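Local coordinates for mRNA-binding protein PUF3 (Saccharomyces cerevisiae, PDB 3K49) that binds recognition sequences in the 3' untranslated regions of mRNAs encoding mitochondrial proteins, such as COX17, promotes COX17 mRNA decay and localizes its target messages near mitochondria, at residues 70-75 with 80-85; 106-109 with 113-116. All blocks are in the same frame, centred on the assembly; numbering follows the deposited sequence.

Interaction 1. Residues 70-75 with 80-85; sequences IELSND and YVIQKF. With nucleotides of chain B.
Leu-72 and Ile-82 hold together helices 69-74 and 79-88, within Pumilio repeat 2, one of the helical units that stack into the curved Pumilio homology domain. This apolar packing is buried. The two side chains cross at about a right angle, with Leu-72 CB 3.7 Å from Ile-82 CG1 and the CD1 methyl of each 4.0 Å from that of the other. A chi1 of -52°, measured to CG1, puts Ile-82 CG2 anti to the backbone N, where it reaches Ser-73 OG at 3.7 Å. That hydroxyl takes no polar partner from the helix opposite; its hydrogen bond is with Ala-69 O, one turn back. Leu-72 also packs on Ile-65, and Ile-82 on Val-117 of the next repeat.

Helix 79-88 presents its RNA-reading residues to chain B. The Tyr-80 ring has the base of A10 over one face, C6 lying 3.3 Å above the ring plane near its centre, while U9 meets the ring's outer end obliquely, with N3 3.3 Å from Tyr-80 CZ. Replacing Tyr-80 by an alanine removes the ring and would probably leave a gap between A10 and U9, with both bases free to shift. Polar recognition falls to Gln-83, whose NE2 also has a weak hydrogen bond to Asn-79 OD1; NE2 donates to U9 O4 at 3.0 Å in a nearly straight bond of 173°.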
ATOM      1  N   ILE A  70      23.302 -11.156 -14.947  1.00 50.41           N
ATOM      2  CA  ILE A  70      22.532 -11.974 -14.005  1.00 42.21           C
ATOM      3  C   ILE A  70      23.165 -11.947 -12.618  1.00 45.65           C
ATOM      4  O   ILE A  70      22.493 -11.674 -11.624  1.00 48.80           O
ATOM      5  CB  ILE A  70      22.452 -13.439 -14.451  1.00 40.08           C
ATOM      6  CG1 ILE A  70      21.432 -13.608 -15.572  1.00 43.92           C
ATOM      7  CG2 ILE A  70      22.101 -14.334 -13.265  1.00 34.24           C
ATOM      8  CD1 ILE A  70      20.081 -12.998 -15.249  1.00 51.56           C
ATOM      9  N   GLU A  71      24.465 -12.218 -12.552  1.00 41.62           N
ATOM     10  CA  GLU A  71      25.182 -12.200 -11.278  1.00 43.64           C
ATOM     11  C   GLU A  71      25.111 -10.848 -10.562  1.00 48.53           C
ATOM     12  O   GLU A  71      24.812 -10.775  -9.368  1.00 48.76           O
ATOM     13  CB  GLU A  71      26.640 -12.617 -11.473  1.00 49.56           C
ATOM     14  CG  GLU A  71      27.449 -12.585 -10.192  1.00 64.79           C
ATOM     15  CD  GLU A  71      28.934 -12.790 -10.426  1.00 80.50           C
ATOM     16  OE1 GLU A  71      29.394 -12.629 -11.581  1.00 77.94           O
ATOM     17  OE2 GLU A  71      29.642 -13.110  -9.446  1.00 86.73           O
ATOM     18  N   LEU A  72      25.378  -9.774 -11.295  1.00 46.43           N
ATOM     19  CA  LEU A  72      25.227  -8.435 -10.739  1.00 41.73           C
ATOM     20  C   LEU A  72      23.801  -8.179 -10.275  1.00 34.68           C
ATOM     21  O   LEU A  72      23.573  -7.534  -9.238  1.00 34.15           O
ATOM     22  CB  LEU A  72      25.667  -7.368 -11.745  1.00 37.30           C
ATOM     23  CG  LEU A  72      27.167  -7.432 -12.055  1.00 46.19           C
ATOM     24  CD1 LEU A  72      27.584  -6.298 -12.974  1.00 47.14           C
ATOM     25  CD2 LEU A  72      27.986  -7.446 -10.746  1.00 36.10           C
ATOM     26  N   SER A  73      22.835  -8.680 -11.037  1.00 31.38           N
ATOM     27  CA  SER A  73      21.436  -8.474 -10.668  1.00 43.04           C
ATOM     28  C   SER A  73      21.167  -9.046  -9.285  1.00 44.31           C
ATOM     29  O   SER A  73      20.325  -8.525  -8.551  1.00 52.09           O
ATOM     30  CB  SER A  73      20.484  -9.098 -11.689  1.00 37.78           C
ATOM     31  OG  SER A  73      20.522  -8.370 -12.899  1.00 33.66           O
ATOM     32  N   ASN A  74      21.892 -10.112  -8.937  1.00 34.93           N
ATOM     33  CA  ASN A  74      21.738 -10.776  -7.647  1.00 36.68           C
ATOM     34  C   ASN A  74      22.581 -10.161  -6.537  1.00 38.74           C
ATOM     35  O   ASN A  74      22.407 -10.482  -5.365  1.00 51.89           O
ATOM     36  CB  ASN A  74      22.095 -12.259  -7.765  1.00 45.66           C
ATOM     37  CG  ASN A  74      21.149 -13.018  -8.669  1.00 53.85           C
ATOM     38  OD1 ASN A  74      20.028 -12.578  -8.927  1.00 65.77           O
ATOM     39  ND2 ASN A  74      21.592 -14.172  -9.156  1.00 64.54           N
ATOM     40  N   ASP A  75      23.495  -9.271  -6.900  1.00 46.36           N
ATOM     41  CA  ASP A  75      24.455  -8.746  -5.933  1.00 33.77           C
ATOM     42  C   ASP A  75      23.935  -7.537  -5.170  1.00 33.80           C
ATOM     43  O   ASP A  75      23.248  -6.687  -5.722  1.00 48.03           O
ATOM     44  CB  ASP A  75      25.784  -8.429  -6.613  1.00 32.78           C
ATOM     45  CG  ASP A  75      26.860  -7.987  -5.623  1.00 53.01           C
ATOM     46  OD1 ASP A  75      27.788  -8.788  -5.313  1.00 55.90           O
ATOM     47  OD2 ASP A  75      26.765  -6.832  -5.149  1.00 53.76           O
ATOM     48  N   TYR A  80      22.074  -2.167  -8.313  1.00 32.06           N
ATOM     49  CA  TYR A  80      21.832  -0.766  -8.716  1.00 37.51           C
ATOM     50  C   TYR A  80      22.431  -0.397 -10.080  1.00 32.61           C
ATOM     51  O   TYR A  80      21.877   0.417 -10.814  1.00 44.08           O
ATOM     52  CB  TYR A  80      22.372   0.211  -7.682  1.00 35.64           C
ATOM     53  CG  TYR A  80      21.841  -0.003  -6.313  1.00 34.21           C
ATOM     54  CD1 TYR A  80      22.550  -0.755  -5.391  1.00 32.93           C
ATOM     55  CD2 TYR A  80      20.618   0.536  -5.932  1.00 34.72           C
ATOM     56  CE1 TYR A  80      22.058  -0.972  -4.113  1.00 40.96           C
ATOM     57  CE2 TYR A  80      20.107   0.317  -4.646  1.00 37.86           C
ATOM     58  CZ  TYR A  80      20.838  -0.436  -3.742  1.00 42.66           C
ATOM     59  OH  TYR A  80      20.356  -0.659  -2.473  1.00 46.54           O
ATOM     60  N   VAL A  81      23.565  -0.999 -10.412  1.00 31.80           N
ATOM     61  CA  VAL A  81      24.229  -0.700 -11.667  1.00 37.36           C
ATOM     62  C   VAL A  81      23.454  -1.267 -12.834  1.00 42.79           C
ATOM     63  O   VAL A  81      23.353  -0.627 -13.885  1.00 29.45           O
ATOM     64  CB  VAL A  81      25.653  -1.228 -11.677  1.00 37.87           C
ATOM     65  CG1 VAL A  81      26.266  -1.083 -13.069  1.00 34.44           C
ATOM     66  CG2 VAL A  81      26.462  -0.456 -10.667  1.00 38.88           C
ATOM     67  N   ILE A  82      22.892  -2.460 -12.642  1.00 36.57           N
ATOM     68  CA  ILE A  82      21.998  -3.026 -13.646  1.00 33.41           C
ATOM     69  C   ILE A  82      20.746  -2.155 -13.840  1.00 37.05           C
ATOM     70  O   ILE A  82      20.340  -1.880 -14.972  1.00 45.17           O
ATOM     71  CB  ILE A  82      21.621  -4.466 -13.315  1.00 33.51           C
ATOM     72  CG1 ILE A  82      22.895  -5.253 -13.057  1.00 34.16           C
ATOM     73  CG2 ILE A  82      20.858  -5.074 -14.475  1.00 30.45           C
ATOM     74  CD1 ILE A  82      23.932  -5.005 -14.144  1.00 36.00           C
ATOM     75  N   GLN A  83      20.156  -1.702 -12.740  1.00 27.95           N
ATOM     76  CA  GLN A  83      19.004  -0.813 -12.798  1.00 29.87           C
ATOM     77  C   GLN A  83      19.305   0.460 -13.580  1.00 44.05           C
ATOM     78  O   GLN A  83      18.449   0.944 -14.348  1.00 35.07           O
ATOM     79  CB  GLN A  83      18.551  -0.438 -11.395  1.00 25.45           C
ATOM     80  CG  GLN A  83      18.048  -1.616 -10.565  1.00 31.49           C
ATOM     81  CD  GLN A  83      17.470  -1.163  -9.232  1.00 39.86           C
ATOM     82  OE1 GLN A  83      16.586  -0.287  -9.172  1.00 37.08           O
ATOM     83  NE2 GLN A  83      17.985  -1.730  -8.157  1.00 26.39           N
ATOM     84  N   LYS A  84      20.506   1.016 -13.387  1.00 31.45           N
ATOM     85  CA  LYS A  84      20.843   2.265 -14.074  1.00 35.91           C
ATOM     86  C   LYS A  84      20.930   2.043 -15.565  1.00 35.35           C
ATOM     87  O   LYS A  84      20.697   2.952 -16.340  1.00 36.47           O
ATOM     88  CB  LYS A  84      22.131   2.907 -13.561  1.00 35.69           C
ATOM     89  CG  LYS A  84      22.021   3.541 -12.194  1.00 35.34           C
ATOM     90  CD  LYS A  84      21.141   4.756 -12.220  1.00 41.60           C
ATOM     91  CE  LYS A  84      20.607   5.021 -10.829  1.00 60.06           C
ATOM     92  NZ  LYS A  84      20.150   3.742 -10.182  1.00 51.91           N
ATOM     93  N   PHE A  85      21.253   0.834 -15.983  1.00 32.73           N
ATOM     94  CA  PHE A  85      21.243   0.578 -17.413  1.00 35.14           C
ATOM     95  C   PHE A  85      19.829   0.541 -18.008  1.00 42.34           C
ATOM     96  O   PHE A  85      19.656   0.808 -19.205  1.00 38.42           O
ATOM     97  CB  PHE A  85      22.083  -0.651 -17.769  1.00 27.40           C
ATOM     98  CG  PHE A  85      23.546  -0.331 -17.932  1.00 46.52           C
ATOM     99  CD1 PHE A  85      24.471  -0.703 -16.963  1.00 41.62           C
ATOM    100  CD2 PHE A  85      23.991   0.389 -19.045  1.00 41.99           C
ATOM    101  CE1 PHE A  85      25.819  -0.383 -17.099  1.00 41.54           C
ATOM    102  CE2 PHE A  85      25.331   0.713 -19.196  1.00 37.22           C
ATOM    103  CZ  PHE A  85      26.252   0.323 -18.221  1.00 36.30           C
TER
ATOM    104  P     A B  10      19.586  -1.511   3.374  1.00 70.18           P
ATOM    105  OP1   A B  10      19.822  -2.085   4.717  1.00 64.40           O
ATOM    106  OP2   A B  10      18.688  -0.340   3.210  1.00 69.04           O
ATOM    107  O5'   A B  10      20.995  -1.152   2.713  1.00 73.12           O
ATOM    108  C5'   A B  10      21.935  -2.183   2.433  1.00 56.23           C
ATOM    109  C4'   A B  10      23.312  -1.603   2.184  1.00 60.45           C
ATOM    110  O4'   A B  10      23.369  -1.115   0.815  1.00 67.14           O
ATOM    111  C3'   A B  10      23.740  -0.437   3.074  1.00 63.44           C
ATOM    112  O3'   A B  10      25.160  -0.453   3.209  1.00 69.76           O
ATOM    113  C2'   A B  10      23.391   0.762   2.207  1.00 62.71           C
ATOM    114  O2'   A B  10      24.153   1.912   2.526  1.00 72.52           O
ATOM    115  C1'   A B  10      23.772   0.230   0.822  1.00 60.63           C
ATOM    116  N9    A B  10      23.132   0.935  -0.288  1.00 59.93           N
ATOM    117  C8    A B  10      21.905   1.550  -0.303  1.00 49.69           C
ATOM    118  N7    A B  10      21.625   2.143  -1.441  1.00 53.13           N
ATOM    119  C5    A B  10      22.736   1.891  -2.231  1.00 56.00           C
ATOM    120  C6    A B  10      23.064   2.253  -3.554  1.00 50.60           C
ATOM    121  N6    A B  10      22.252   2.955  -4.345  1.00 42.35           N
ATOM    122  N1    A B  10      24.258   1.854  -4.038  1.00 49.05           N
ATOM    123  C2    A B  10      25.064   1.128  -3.252  1.00 45.12           C
ATOM    124  N3    A B  10      24.865   0.717  -2.002  1.00 48.43           N
ATOM    125  C4    A B  10      23.670   1.138  -1.542  1.00 58.09           C
ATOM    126  P     U B   9      14.221  -4.728   3.286  1.00 52.87           P
ATOM    127  OP1   U B   9      15.257  -5.189   4.246  1.00 58.65           O
ATOM    128  OP2   U B   9      13.229  -3.714   3.702  1.00 52.88           O
ATOM    129  O5'   U B   9      14.964  -4.164   1.993  1.00 58.45           O
ATOM    130  C5'   U B   9      15.900  -3.102   2.105  1.00 54.36           C
ATOM    131  C4'   U B   9      17.126  -3.447   1.299  1.00 60.07           C
ATOM    132  O4'   U B   9      16.771  -3.494  -0.091  1.00 58.48           O
ATOM    133  C3'   U B   9      18.265  -2.450   1.320  1.00 55.48           C
ATOM    134  O3'   U B   9      19.045  -2.716   2.474  1.00 59.18           O
ATOM    135  C2'   U B   9      19.038  -2.806   0.048  1.00 48.41           C
ATOM    136  O2'   U B   9      20.065  -3.747   0.308  1.00 54.14           O
ATOM    137  C1'   U B   9      17.958  -3.434  -0.849  1.00 47.58           C
ATOM    138  N1    U B   9      17.664  -2.710  -2.106  1.00 42.07           N
ATOM    139  C2    U B   9      18.449  -2.965  -3.203  1.00 39.26           C
ATOM    140  O2    U B   9      19.365  -3.769  -3.185  1.00 35.69           O
ATOM    141  N3    U B   9      18.113  -2.256  -4.335  1.00 41.39           N
ATOM    142  C4    U B   9      17.081  -1.346  -4.465  1.00 43.13           C
ATOM    143  O4    U B   9      16.928  -0.737  -5.519  1.00 49.59           O
ATOM    144  C5    U B   9      16.300  -1.153  -3.280  1.00 33.89           C
ATOM    145  C6    U B   9      16.613  -1.819  -2.173  1.00 43.33           C
TER

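Interaction 2. Residues 106-109 with 113-116; sequences KQLS and YACR. With nucleotides of chain B.
With chi1 at 74°, Cys-115 holds its SG between the backbone N and the carbonyl carbon, which sends the sulfur toward the RNA, 3.6 Å from C8 of A8 of chain B; the backbone itself sets Cys-115 CB 3.4 Å from Ser-109 O. Next along the helix, Arg-116 bends at chi2 (-69°) and again at chi3, bringing its guanidinium between two bases.

These residues belong to Pumilio repeat 3, where residues 106-109 pack on residues 113-116. Close to the turn, the Ala-114 methyl and the Cys-115 methylene pack against one leucine side chain and two backbone carbonyl oxygens. Leu-108 CD2 touches Ala-114 CB at 3.8 Å, and Ala-114 CB lies 3.6 Å from Leu-108 O. Leu-108 O also comes within 3.3 Å of Cys-115 N, but the angle is too poor for a hydrogen bond, so it is packing that joins the two segments here. Ser-109 turns away and bonds through OG to Met-105 O, while Leu-108 also packs on Ile-118.

On the RNA side the Arg-116 guanidinium has A8 over the centre of one face and U9 over the opposite face, displaced toward the rim. NH1 approaches A8 C6 at 3.3 Å. NH2 makes a weak, bent hydrogen bond to U9 O4' (3.1 Å, 130°), and NH1 a weak hydrogen bond to a citric acid molecule, probably from the crystallisation liquor. Tyr-113 adds a flank, its CD2 3.4 Å from U9 O2, with the ring oblique to that oxygen. Because Arg-116 meets the bases through its faces and its hydrogen bond to the RNA goes to a sugar oxygen, it probably spaces the nucleotides and adds favourable charge, contributing little to telling one base from another.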
ATOM      1  N   LYS A 106      11.179 -16.254 -13.048  1.00 47.71           N
ATOM      2  CA  LYS A 106      10.755 -16.765 -11.746  1.00 50.36           C
ATOM      3  C   LYS A 106      11.893 -16.693 -10.745  1.00 43.12           C
ATOM      4  O   LYS A 106      11.746 -16.151  -9.646  1.00 44.21           O
ATOM      5  CB  LYS A 106      10.232 -18.199 -11.868  1.00 52.35           C
ATOM      6  CG  LYS A 106       9.431 -18.666 -10.665  1.00 54.19           C
ATOM      7  CD  LYS A 106       8.572 -19.871 -11.006  1.00 54.37           C
ATOM      8  CE  LYS A 106       8.154 -20.607  -9.749  1.00 52.21           C
ATOM      9  NZ  LYS A 106       7.240 -21.745 -10.043  1.00 65.01           N
ATOM     10  N   GLN A 107      13.040 -17.219 -11.147  1.00 37.44           N
ATOM     11  CA  GLN A 107      14.193 -17.253 -10.271  1.00 40.53           C
ATOM     12  C   GLN A 107      14.610 -15.850  -9.838  1.00 45.41           C
ATOM     13  O   GLN A 107      14.793 -15.593  -8.645  1.00 39.03           O
ATOM     14  CB  GLN A 107      15.335 -17.968 -10.970  1.00 40.76           C
ATOM     15  CG  GLN A 107      16.613 -18.011 -10.172  1.00 55.98           C
ATOM     16  CD  GLN A 107      17.610 -18.982 -10.768  1.00 63.94           C
ATOM     17  OE1 GLN A 107      17.639 -19.197 -11.984  1.00 64.78           O
ATOM     18  NE2 GLN A 107      18.424 -19.589  -9.916  1.00 68.05           N
ATOM     19  N   LEU A 108      14.751 -14.942 -10.803  1.00 38.79           N
ATOM     20  CA  LEU A 108      15.119 -13.565 -10.494  1.00 36.73           C
ATOM     21  C   LEU A 108      14.068 -12.917  -9.597  1.00 35.44           C
ATOM     22  O   LEU A 108      14.382 -12.202  -8.647  1.00 43.87           O
ATOM     23  CB  LEU A 108      15.293 -12.752 -11.777  1.00 38.97           C
ATOM     24  CG  LEU A 108      16.380 -13.299 -12.688  1.00 43.22           C
ATOM     25  CD1 LEU A 108      16.373 -12.561 -14.003  1.00 41.31           C
ATOM     26  CD2 LEU A 108      17.714 -13.198 -11.981  1.00 30.88           C
ATOM     27  N   SER A 109      12.811 -13.189  -9.882  1.00 30.95           N
ATOM     28  CA  SER A 109      11.748 -12.521  -9.150  1.00 44.51           C
ATOM     29  C   SER A 109      11.729 -12.951  -7.687  1.00 40.68           C
ATOM     30  O   SER A 109      11.268 -12.209  -6.829  1.00 45.56           O
ATOM     31  CB  SER A 109      10.398 -12.758  -9.816  1.00 42.66           C
ATOM     32  OG  SER A 109      10.363 -12.118 -11.080  1.00 37.95           O
ATOM     33  N   TYR A 113      17.658  -9.361  -4.328  1.00 35.52           N
ATOM     34  CA  TYR A 113      18.191  -8.210  -5.058  1.00 39.09           C
ATOM     35  C   TYR A 113      17.737  -8.121  -6.497  1.00 33.85           C
ATOM     36  O   TYR A 113      17.332  -7.042  -6.944  1.00 41.23           O
ATOM     37  CB  TYR A 113      19.709  -8.171  -4.964  1.00 34.80           C
ATOM     38  CG  TYR A 113      20.154  -8.080  -3.530  1.00 39.75           C
ATOM     39  CD1 TYR A 113      21.055  -8.996  -2.999  1.00 35.82           C
ATOM     40  CD2 TYR A 113      19.638  -7.088  -2.691  1.00 36.98           C
ATOM     41  CE1 TYR A 113      21.461  -8.916  -1.673  1.00 34.81           C
ATOM     42  CE2 TYR A 113      20.021  -7.005  -1.368  1.00 42.46           C
ATOM     43  CZ  TYR A 113      20.938  -7.930  -0.864  1.00 50.78           C
ATOM     44  OH  TYR A 113      21.343  -7.871   0.446  1.00 47.40           O
ATOM     45  N   ALA A 114      17.785  -9.247  -7.206  1.00 31.05           N
ATOM     46  CA  ALA A 114      17.346  -9.307  -8.599  1.00 29.21           C
ATOM     47  C   ALA A 114      15.883  -8.901  -8.788  1.00 34.71           C
ATOM     48  O   ALA A 114      15.525  -8.370  -9.834  1.00 30.97           O
ATOM     49  CB  ALA A 114      17.600 -10.671  -9.203  1.00 29.49           C
ATOM     50  N   CYS A 115      15.039  -9.118  -7.783  1.00 37.15           N
ATOM     51  CA  CYS A 115      13.641  -8.681  -7.924  1.00 36.17           C
ATOM     52  C   CYS A 115      13.572  -7.169  -8.063  1.00 33.12           C
ATOM     53  O   CYS A 115      12.685  -6.656  -8.736  1.00 29.26           O
ATOM     54  CB  CYS A 115      12.749  -9.146  -6.763  1.00 32.61           C
ATOM     55  SG  CYS A 115      13.044  -8.210  -5.269  1.00 41.82           S
ATOM     56  N   ARG A 116      14.522  -6.456  -7.459  1.00 35.23           N
ATOM     57  CA  ARG A 116      14.571  -5.000  -7.586  1.00 32.10           C
ATOM     58  C   ARG A 116      14.924  -4.587  -9.016  1.00 34.19           C
ATOM     59  O   ARG A 116      14.437  -3.579  -9.517  1.00 28.15           O
ATOM     60  CB  ARG A 116      15.567  -4.397  -6.619  1.00 28.61           C
ATOM     61  CG  ARG A 116      15.389  -4.829  -5.211  1.00 35.20           C
ATOM     62  CD  ARG A 116      14.127  -4.272  -4.611  1.00 34.28           C
ATOM     63  NE  ARG A 116      14.300  -4.064  -3.180  1.00 47.78           N
ATOM     64  CZ  ARG A 116      13.750  -3.068  -2.495  1.00 54.22           C
ATOM     65  NH1 ARG A 116      12.990  -2.177  -3.120  1.00 55.36           N
ATOM     66  NH2 ARG A 116      13.967  -2.951  -1.187  1.00 50.15           N
TER
ATOM     67  P     U B   9      14.221  -4.728   3.286  1.00 52.87           P
ATOM     68  OP1   U B   9      15.257  -5.189   4.246  1.00 58.65           O
ATOM     69  OP2   U B   9      13.229  -3.714   3.702  1.00 52.88           O
ATOM     70  O5'   U B   9      14.964  -4.164   1.993  1.00 58.45           O
ATOM     71  C5'   U B   9      15.900  -3.102   2.105  1.00 54.36           C
ATOM     72  C4'   U B   9      17.126  -3.447   1.299  1.00 60.07           C
ATOM     73  O4'   U B   9      16.771  -3.494  -0.091  1.00 58.48           O
ATOM     74  C3'   U B   9      18.265  -2.450   1.320  1.00 55.48           C
ATOM     75  O3'   U B   9      19.045  -2.716   2.474  1.00 59.18           O
ATOM     76  C2'   U B   9      19.038  -2.806   0.048  1.00 48.41           C
ATOM     77  O2'   U B   9      20.065  -3.747   0.308  1.00 54.14           O
ATOM     78  C1'   U B   9      17.958  -3.434  -0.849  1.00 47.58           C
ATOM     79  N1    U B   9      17.664  -2.710  -2.106  1.00 42.07           N
ATOM     80  C2    U B   9      18.449  -2.965  -3.203  1.00 39.26           C
ATOM     81  O2    U B   9      19.365  -3.769  -3.185  1.00 35.69           O
ATOM     82  N3    U B   9      18.113  -2.256  -4.335  1.00 41.39           N
ATOM     83  C4    U B   9      17.081  -1.346  -4.465  1.00 43.13           C
ATOM     84  O4    U B   9      16.928  -0.737  -5.519  1.00 49.59           O
ATOM     85  C5    U B   9      16.300  -1.153  -3.280  1.00 33.89           C
ATOM     86  C6    U B   9      16.613  -1.819  -2.173  1.00 43.33           C
ATOM     87  P     A B   8       8.474  -7.514   4.536  1.00 46.67           P
ATOM     88  OP1   A B   8       7.906  -8.846   4.801  1.00 32.48           O
ATOM     89  OP2   A B   8       8.947  -6.667   5.657  1.00 43.47           O
ATOM     90  O5'   A B   8       9.696  -7.673   3.513  1.00 43.82           O
ATOM     91  C5'   A B   8      10.281  -6.528   2.907  1.00 44.69           C
ATOM     92  C4'   A B   8      11.380  -6.943   1.954  1.00 40.84           C
ATOM     93  O4'   A B   8      10.821  -7.153   0.642  1.00 43.59           O
ATOM     94  C3'   A B   8      12.458  -5.895   1.728  1.00 42.46           C
ATOM     95  O3'   A B   8      13.431  -6.014   2.752  1.00 46.78           O
ATOM     96  C2'   A B   8      13.034  -6.301   0.370  1.00 50.64           C
ATOM     97  O2'   A B   8      14.012  -7.317   0.440  1.00 53.20           O
ATOM     98  C1'   A B   8      11.814  -6.908  -0.329  1.00 52.13           C
ATOM     99  N9    A B   8      11.252  -6.087  -1.407  1.00 40.74           N
ATOM    100  C8    A B   8      11.139  -6.462  -2.718  1.00 38.15           C
ATOM    101  N7    A B   8      10.617  -5.541  -3.496  1.00 39.73           N
ATOM    102  C5    A B   8      10.372  -4.486  -2.636  1.00 41.22           C
ATOM    103  C6    A B   8       9.822  -3.211  -2.845  1.00 42.47           C
ATOM    104  N6    A B   8       9.416  -2.779  -4.035  1.00 34.10           N
ATOM    105  N1    A B   8       9.705  -2.393  -1.774  1.00 47.00           N
ATOM    106  C2    A B   8      10.113  -2.839  -0.578  1.00 32.80           C
ATOM    107  N3    A B   8      10.647  -4.020  -0.257  1.00 52.08           N
ATOM    108  C4    A B   8      10.750  -4.807  -1.341  1.00 43.13           C
TER

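How the interactions relate
Interactions 1 and 2 repeat one arrangement in consecutive Pumilio repeats, 2 and 3, with centres about 10 Å apart. The repeats abut directly: Ser-73 O of interaction 1 lies 3.5 Å from Ala-114 CB of interaction 2, and Ala-114 and Leu-108 both pack against helix 69-74. On the RNA-binding surface they share U9 of chain B, with Tyr-80 and Arg-116 coming from opposite sides of the uracil plane. Arg-116 also touches the side chains of Asn-79 and Gln-83. Interaction 1 meets U9 and A10, interaction 2 A8 and U9, so the later repeat meets the earlier nucleotides, the antiparallel course of RNA on PUF domains.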